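Local coordinates for protein putative hexose oxidase (Nonomuraea sp. ATCC 39727, PDB 5AWV) that uses bound FAD, probably to oxidise a sugar unit of glycopeptide antibiotics related to teicoplanin, which it binds, at residues Pro287-Asn299 / Glu306-Thr318. Residues are numbered along the deposited sequence; the frame is centred on the assembly and turned at random.
Sequences PYTGLWSQLMIGN and ESGFMMPIQVDAT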
ATOM      1  N   PRO A 287     -11.570 -19.936  15.300  1.00 21.50           N
ATOM      2  CA  PRO A 287     -12.693 -19.670  14.373  1.00 22.87           C
ATOM      3  C   PRO A 287     -12.829 -18.193  14.045  1.00 19.81           C
ATOM      4  O   PRO A 287     -13.386 -17.878  13.039  1.00 19.13           O
ATOM      5  CB  PRO A 287     -13.937 -20.173  15.140  1.00 23.64           C
ATOM      6  CG  PRO A 287     -13.529 -20.131  16.513  1.00 25.59           C
ATOM      7  CD  PRO A 287     -12.044 -20.267  16.653  1.00 26.33           C
ATOM      8  N   TYR A 288     -12.217 -17.307  14.820  1.00 18.00           N
ATOM      9  CA  TYR A 288     -12.312 -15.875  14.535  1.00 18.12           C
ATOM     10  C   TYR A 288     -11.262 -15.357  13.507  1.00 18.22           C
ATOM     11  O   TYR A 288     -11.237 -14.143  13.290  1.00 15.45           O
ATOM     12  CB  TYR A 288     -12.204 -15.068  15.819  1.00 18.02           C
ATOM     13  CG  TYR A 288     -13.383 -15.279  16.791  1.00 20.56           C
ATOM     14  CD1 TYR A 288     -14.625 -14.645  16.601  1.00 19.40           C
ATOM     15  CD2 TYR A 288     -13.231 -16.143  17.873  1.00 21.37           C
ATOM     16  CE1 TYR A 288     -15.667 -14.860  17.475  1.00 20.77           C
ATOM     17  CE2 TYR A 288     -14.280 -16.415  18.747  1.00 22.70           C
ATOM     18  CZ  TYR A 288     -15.495 -15.761  18.548  1.00 22.84           C
ATOM     19  OH  TYR A 288     -16.483 -16.007  19.469  1.00 27.81           O
ATOM     20  N   THR A 289     -10.471 -16.258  12.875  1.00 14.78           N
ATOM     21  CA  THR A 289      -9.643 -15.863  11.749  1.00 15.24           C
ATOM     22  C   THR A 289     -10.497 -15.277  10.595  1.00 17.12           C
ATOM     23  O   THR A 289     -10.001 -14.454   9.819  1.00 14.67           O
ATOM     24  CB  THR A 289      -8.783 -16.982  11.168  1.00 15.87           C
ATOM     25  OG1 THR A 289      -9.613 -18.083  10.838  1.00 17.31           O
ATOM     26  CG2 THR A 289      -7.717 -17.405  12.134  1.00 16.61           C
ATOM     27  N   GLY A 290     -11.768 -15.688  10.514  1.00 16.62           N
ATOM     28  CA  GLY A 290     -12.752 -15.140   9.547  1.00 17.68           C
ATOM     29  C   GLY A 290     -13.441 -13.800   9.928  1.00 15.95           C
ATOM     30  O   GLY A 290     -14.273 -13.283   9.154  1.00 15.22           O
ATOM     31  N   LEU A 291     -13.005 -13.195  11.030  1.00 14.38           N
ATOM     32  CA  LEU A 291     -13.535 -11.912  11.510  1.00 13.75           C
ATOM     33  C   LEU A 291     -12.443 -10.866  11.549  1.00 14.27           C
ATOM     34  O   LEU A 291     -11.250 -11.127  11.906  1.00 14.83           O
ATOM     35  CB  LEU A 291     -14.081 -12.087  12.954  1.00 14.43           C
ATOM     36  CG  LEU A 291     -14.718 -10.864  13.628  1.00 15.98           C
ATOM     37  CD1 LEU A 291     -15.866 -11.212  14.589  1.00 15.56           C
ATOM     38  CD2 LEU A 291     -13.696  -9.981  14.354  1.00 17.18           C
ATOM     39  N   TRP A 292     -12.846  -9.679  11.230  1.00 14.10           N
ATOM     40  CA  TRP A 292     -12.016  -8.521  11.362  1.00 14.35           C
ATOM     41  C   TRP A 292     -12.829  -7.317  11.785  1.00 14.46           C
ATOM     42  O   TRP A 292     -13.984  -7.148  11.431  1.00 14.54           O
ATOM     43  CB  TRP A 292     -11.379  -8.202   9.986  1.00 14.25           C
ATOM     44  CG  TRP A 292     -10.514  -6.951  10.006  1.00 15.92           C
ATOM     45  CD1 TRP A 292      -9.188  -6.831  10.368  1.00 16.49           C
ATOM     46  CD2 TRP A 292     -10.918  -5.665   9.567  1.00 17.29           C
ATOM     47  NE1 TRP A 292      -8.771  -5.551  10.233  1.00 18.62           N
ATOM     48  CE2 TRP A 292      -9.798  -4.799   9.721  1.00 18.10           C
ATOM     49  CE3 TRP A 292     -12.110  -5.152   9.065  1.00 17.79           C
ATOM     50  CZ2 TRP A 292      -9.872  -3.432   9.453  1.00 20.27           C
ATOM     51  CZ3 TRP A 292     -12.195  -3.770   8.818  1.00 19.94           C
ATOM     52  CH2 TRP A 292     -11.069  -2.940   8.961  1.00 19.57           C
ATOM     53  N   SER A 293     -12.193  -6.479  12.560  1.00 14.49           N
ATOM     54  CA  SER A 293     -12.798  -5.222  12.981  1.00 16.08           C
ATOM     55  C   SER A 293     -11.768  -4.187  13.188  1.00 15.73           C
ATOM     56  O   SER A 293     -10.573  -4.479  13.327  1.00 16.19           O
ATOM     57  CB  SER A 293     -13.609  -5.449  14.274  1.00 17.01           C
ATOM     58  OG  SER A 293     -12.752  -5.749  15.358  1.00 17.40           O
ATOM     59  N   GLN A 294     -12.210  -2.950  13.179  1.00 16.52           N
ATOM     60  CA  GLN A 294     -11.347  -1.928  13.696  1.00 18.02           C
ATOM     61  C   GLN A 294     -12.025  -0.898  14.551  1.00 18.21           C
ATOM     62  O   GLN A 294     -13.076  -0.410  14.171  1.00 17.10           O
ATOM     63  CB  GLN A 294     -10.554  -1.240  12.567  1.00 20.86           C
ATOM     64  CG  GLN A 294     -11.256  -0.430  11.585  1.00 23.10           C
ATOM     65  CD  GLN A 294     -10.252   0.280  10.615  1.00 29.06           C
ATOM     66  OE1 GLN A 294      -9.149  -0.148  10.402  1.00 25.93           O
ATOM     67  NE2 GLN A 294     -10.675   1.362  10.047  1.00 28.65           N
ATOM     68  N   LEU A 295     -11.404  -0.596  15.662  1.00 17.70           N
ATOM     69  CA  LEU A 295     -11.929   0.347  16.617  1.00 18.06           C
ATOM     70  C   LEU A 295     -11.390   1.706  16.325  1.00 17.05           C
ATOM     71  O   LEU A 295     -10.238   1.957  16.481  1.00 17.50           O
ATOM     72  CB  LEU A 295     -11.700  -0.145  18.049  1.00 17.40           C
ATOM     73  CG  LEU A 295     -12.201   0.778  19.203  1.00 18.92           C
ATOM     74  CD1 LEU A 295     -13.718   1.037  19.144  1.00 20.51           C
ATOM     75  CD2 LEU A 295     -11.808   0.264  20.545  1.00 19.91           C
ATOM     76  N   MET A 296     -12.266   2.607  15.897  1.00 16.66           N
ATOM     77  CA  MET A 296     -11.864   3.904  15.435  1.00 16.70           C
ATOM     78  C   MET A 296     -12.302   4.920  16.494  1.00 17.94           C
ATOM     79  O   MET A 296     -13.495   5.077  16.708  1.00 19.85           O
ATOM     80  CB  MET A 296     -12.480   4.181  14.119  1.00 16.91           C
ATOM     81  CG  MET A 296     -12.090   3.145  12.999  1.00 20.65           C
ATOM     82  SD  MET A 296     -13.249   3.144  11.615  1.00 22.26           S
ATOM     83  CE  MET A 296     -12.567   4.555  10.808  1.00 21.11           C
ATOM     84  N   ILE A 297     -11.333   5.506  17.173  1.00 17.10           N
ATOM     85  CA  ILE A 297     -11.551   6.367  18.303  1.00 17.29           C
ATOM     86  C   ILE A 297     -11.197   7.755  17.776  1.00 17.15           C
ATOM     87  O   ILE A 297     -10.085   8.248  17.957  1.00 15.78           O
ATOM     88  CB  ILE A 297     -10.729   5.992  19.511  1.00 17.65           C
ATOM     89  CG1 ILE A 297     -10.859   4.515  19.864  1.00 17.91           C
ATOM     90  CG2 ILE A 297     -11.115   6.854  20.713  1.00 19.50           C
ATOM     91  CD1 ILE A 297      -9.795   4.059  20.803  1.00 18.74           C
ATOM     92  N   GLY A 298     -12.191   8.384  17.158  1.00 17.29           N
ATOM     93  CA  GLY A 298     -12.022   9.640  16.465  1.00 18.40           C
ATOM     94  C   GLY A 298     -13.031  10.687  16.916  1.00 22.53           C
ATOM     95  O   GLY A 298     -14.048  10.346  17.523  1.00 19.06           O
ATOM     96  N   ASN A 299     -12.705  11.964  16.675  1.00 26.27           N
ATOM     97  CA  ASN A 299     -13.760  13.012  16.740  1.00 29.58           C
ATOM     98  C   ASN A 299     -14.657  12.960  15.498  1.00 29.03           C
ATOM     99  O   ASN A 299     -14.300  12.401  14.415  1.00 29.25           O
ATOM    100  CB  ASN A 299     -13.210  14.432  17.037  1.00 28.81           C
ATOM    101  CG  ASN A 299     -12.357  14.980  15.895  1.00 33.28           C
ATOM    102  OD1 ASN A 299     -11.511  14.281  15.357  1.00 31.45           O
ATOM    103  ND2 ASN A 299     -12.624  16.192  15.477  1.00 29.83           N
ATOM    104  N   GLU A 306     -15.948   8.513   7.594  1.00 39.99           N
ATOM    105  CA  GLU A 306     -15.052   7.604   8.302  1.00 41.81           C
ATOM    106  C   GLU A 306     -14.633   8.235   9.642  1.00 37.73           C
ATOM    107  O   GLU A 306     -13.816   7.695  10.378  1.00 40.63           O
ATOM    108  CB  GLU A 306     -13.846   7.322   7.383  1.00 46.80           C
ATOM    109  CG  GLU A 306     -13.366   5.878   7.225  1.00 57.00           C
ATOM    110  CD  GLU A 306     -14.399   4.790   6.854  1.00 53.38           C
ATOM    111  OE1 GLU A 306     -14.418   4.289   5.697  1.00 55.31           O
ATOM    112  OE2 GLU A 306     -15.099   4.313   7.766  1.00 46.94           O
ATOM    113  N   SER A 307     -15.198   9.382   9.980  1.00 34.21           N
ATOM    114  CA  SER A 307     -14.856  10.037  11.218  1.00 29.87           C
ATOM    115  C   SER A 307     -15.700   9.490  12.327  1.00 28.32           C
ATOM    116  O   SER A 307     -16.557   8.656  12.102  1.00 30.21           O
ATOM    117  CB  SER A 307     -15.022  11.558  11.065  1.00 34.87           C
ATOM    118  OG  SER A 307     -16.375  11.975  11.188  1.00 38.74           O
ATOM    119  N   GLY A 308     -15.443   9.930  13.538  1.00 26.44           N
ATOM    120  CA  GLY A 308     -16.220   9.507  14.682  1.00 26.91           C
ATOM    121  C   GLY A 308     -15.633   8.341  15.428  1.00 25.08           C
ATOM    122  O   GLY A 308     -14.454   7.966  15.244  1.00 22.85           O
ATOM    123  N   PHE A 309     -16.459   7.841  16.329  1.00 21.15           N
ATOM    124  CA  PHE A 309     -16.132   6.868  17.322  1.00 20.67           C
ATOM    125  C   PHE A 309     -16.977   5.662  16.988  1.00 21.72           C
ATOM    126  O   PHE A 309     -18.184   5.653  17.247  1.00 17.83           O
ATOM    127  CB  PHE A 309     -16.476   7.453  18.696  1.00 21.20           C
ATOM    128  CG  PHE A 309     -15.829   6.750  19.873  1.00 22.26           C
ATOM    129  CD1 PHE A 309     -15.223   5.455  19.779  1.00 19.92           C
ATOM    130  CD2 PHE A 309     -15.862   7.342  21.111  1.00 22.76           C
ATOM    131  CE1 PHE A 309     -14.725   4.851  20.865  1.00 18.51           C
ATOM    132  CE2 PHE A 309     -15.258   6.756  22.204  1.00 21.28           C
ATOM    133  CZ  PHE A 309     -14.677   5.497  22.091  1.00 21.39           C
ATOM    134  N   MET A 310     -16.371   4.651  16.315  1.00 19.56           N
ATOM    135  CA  MET A 310     -17.116   3.551  15.780  1.00 20.76           C
ATOM    136  C   MET A 310     -16.227   2.322  15.544  1.00 19.29           C
ATOM    137  O   MET A 310     -15.022   2.436  15.568  1.00 17.24           O
ATOM    138  CB  MET A 310     -17.749   3.974  14.489  1.00 23.99           C
ATOM    139  CG  MET A 310     -16.777   4.517  13.494  1.00 30.05           C
ATOM    140  SD  MET A 310     -17.625   4.593  11.923  1.00 36.49           S
ATOM    141  CE  MET A 310     -16.382   5.581  11.148  1.00 36.76           C
ATOM    142  N   MET A 311     -16.845   1.187  15.278  1.00 18.86           N
ATOM    143  CA  MET A 311     -16.136  -0.088  15.136  1.00 18.31           C
ATOM    144  C   MET A 311     -16.797  -0.868  14.047  1.00 16.09           C
ATOM    145  O   MET A 311     -17.753  -1.615  14.288  1.00 16.72           O
ATOM    146  CB  MET A 311     -16.061  -0.846  16.453  1.00 19.97           C
ATOM    147  CG  MET A 311     -15.260  -2.114  16.370  1.00 21.60           C
ATOM    148  SD  MET A 311     -15.114  -3.045  17.910  1.00 25.56           S
ATOM    149  CE  MET A 311     -16.693  -3.896  17.887  1.00 27.77           C
ATOM    150  N   PRO A 312     -16.339  -0.674  12.818  1.00 17.17           N
ATOM    151  CA  PRO A 312     -16.839  -1.579  11.779  1.00 17.41           C
ATOM    152  C   PRO A 312     -16.336  -3.009  12.026  1.00 16.66           C
ATOM    153  O   PRO A 312     -15.172  -3.217  12.523  1.00 14.90           O
ATOM    154  CB  PRO A 312     -16.253  -0.994  10.455  1.00 19.61           C
ATOM    155  CG  PRO A 312     -15.745   0.347  10.857  1.00 21.08           C
ATOM    156  CD  PRO A 312     -15.477   0.387  12.302  1.00 18.97           C
ATOM    157  N   ILE A 313     -17.158  -3.971  11.675  1.00 15.17           N
ATOM    158  CA  ILE A 313     -16.835  -5.374  11.793  1.00 16.63           C
ATOM    159  C   ILE A 313     -17.280  -6.096  10.526  1.00 16.59           C
ATOM    160  O   ILE A 313     -18.368  -5.814   9.962  1.00 17.76           O
ATOM    161  CB  ILE A 313     -17.588  -6.015  12.970  1.00 18.37           C
ATOM    162  CG1 ILE A 313     -17.461  -5.144  14.204  1.00 21.35           C
ATOM    163  CG2 ILE A 313     -17.172  -7.455  13.215  1.00 17.94           C
ATOM    164  CD1 ILE A 313     -18.520  -5.490  15.227  1.00 21.27           C
ATOM    165  N   GLN A 314     -16.508  -7.090  10.119  1.00 14.85           N
ATOM    166  CA  GLN A 314     -16.991  -8.008   9.113  1.00 15.86           C
ATOM    167  C   GLN A 314     -16.593  -9.397   9.381  1.00 15.81           C
ATOM    168  O   GLN A 314     -15.499  -9.661   9.940  1.00 14.07           O
ATOM    169  CB  GLN A 314     -16.493  -7.542   7.746  1.00 18.90           C
ATOM    170  CG  GLN A 314     -15.029  -7.497   7.609  1.00 22.58           C
ATOM    171  CD  GLN A 314     -14.554  -7.043   6.179  1.00 26.51           C
ATOM    172  OE1 GLN A 314     -13.954  -7.807   5.451  1.00 25.28           O
ATOM    173  NE2 GLN A 314     -14.838  -5.849   5.838  1.00 29.20           N
ATOM    174  N   VAL A 315     -17.422 -10.329   8.961  1.00 14.65           N
ATOM    175  CA  VAL A 315     -17.113 -11.735   9.102  1.00 15.87           C
ATOM    176  C   VAL A 315     -17.459 -12.444   7.824  1.00 17.83           C
ATOM    177  O   VAL A 315     -18.462 -12.119   7.189  1.00 16.78           O
ATOM    178  CB  VAL A 315     -17.966 -12.348  10.240  1.00 17.81           C
ATOM    179  CG1 VAL A 315     -17.598 -13.786  10.553  1.00 17.43           C
ATOM    180  CG2 VAL A 315     -17.734 -11.518  11.473  1.00 22.65           C
ATOM    181  N   ASP A 316     -16.601 -13.380   7.439  1.00 17.68           N
ATOM    182  CA  ASP A 316     -16.869 -14.327   6.367  1.00 18.73           C
ATOM    183  C   ASP A 316     -18.172 -15.049   6.671  1.00 18.71           C
ATOM    184  O   ASP A 316     -18.250 -15.793   7.645  1.00 18.56           O
ATOM    185  CB  ASP A 316     -15.708 -15.330   6.311  1.00 19.06           C
ATOM    186  CG  ASP A 316     -15.862 -16.370   5.216  1.00 20.71           C
ATOM    187  OD1 ASP A 316     -16.931 -16.462   4.557  1.00 20.44           O
ATOM    188  OD2 ASP A 316     -14.841 -17.005   4.954  1.00 25.65           O
ATOM    189  N   ALA A 317     -19.169 -14.816   5.840  1.00 19.52           N
ATOM    190  CA  ALA A 317     -20.485 -15.382   5.952  1.00 22.66           C
ATOM    191  C   ALA A 317     -20.689 -16.787   5.362  1.00 25.78           C
ATOM    192  O   ALA A 317     -21.800 -17.252   5.343  1.00 25.54           O
ATOM    193  CB  ALA A 317     -21.489 -14.420   5.357  1.00 23.33           C
ATOM    194  N   THR A 318     -19.637 -17.470   4.935  1.00 25.64           N
ATOM    195  CA  THR A 318     -19.714 -18.787   4.348  1.00 28.67           C
ATOM    196  C   THR A 318     -20.230 -19.850   5.362  1.00 33.95           C
ATOM    197  O   THR A 318     -21.110 -20.638   5.023  1.00 34.52           O
ATOM    198  CB  THR A 318     -18.317 -19.251   3.945  1.00 28.21           C
ATOM    199  OG1 THR A 318     -17.776 -18.329   3.036  1.00 28.07           O
ATOM    200  CG2 THR A 318     -18.281 -20.714   3.326  1.00 31.83           C
TER
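Q314 N donates a nearly straight 2.8 Å hydrogen bond to W292 O, and the reciprocal bond from W292 N to Q314 O completes one hydrogen-bonded pair of an antiparallel β-hairpin formed by strands 291-298 and 309-316. These strands sit inside a seven-stranded antiparallel sheet, between strands 249-257 and 395-402. M296 and M310 form a second such pair. Midway between them the pattern is incomplete: Q294 N bonds to P312 O, but proline has no N-H to return, and its CD lies 3.1 Å from Q294 O instead.

The face carrying W292, M296, M310, P312 and Q314 is turned to the bound glycopeptide, whose backbone is hydrogen-bonded by both carboxylate oxygens of E306. Here M296 SD rests against P312 CD at 3.6 Å, and a bend at chi3 (81°) carries M296 CE to 3.9 Å from E306 CG. Q314 CG meets the edge of the W292 indole at CE3.

On the opposite face, helix 322-334 packs against I313 and L291, and S293 OG hydrogen-bonds Y278 and H329. L291 CD1 touches V315 CG2 at 3.6 Å. Nearer the turn, I297 CG2 makes a CH-pi contact over the F309 ring, 4.2 Å from its centroid.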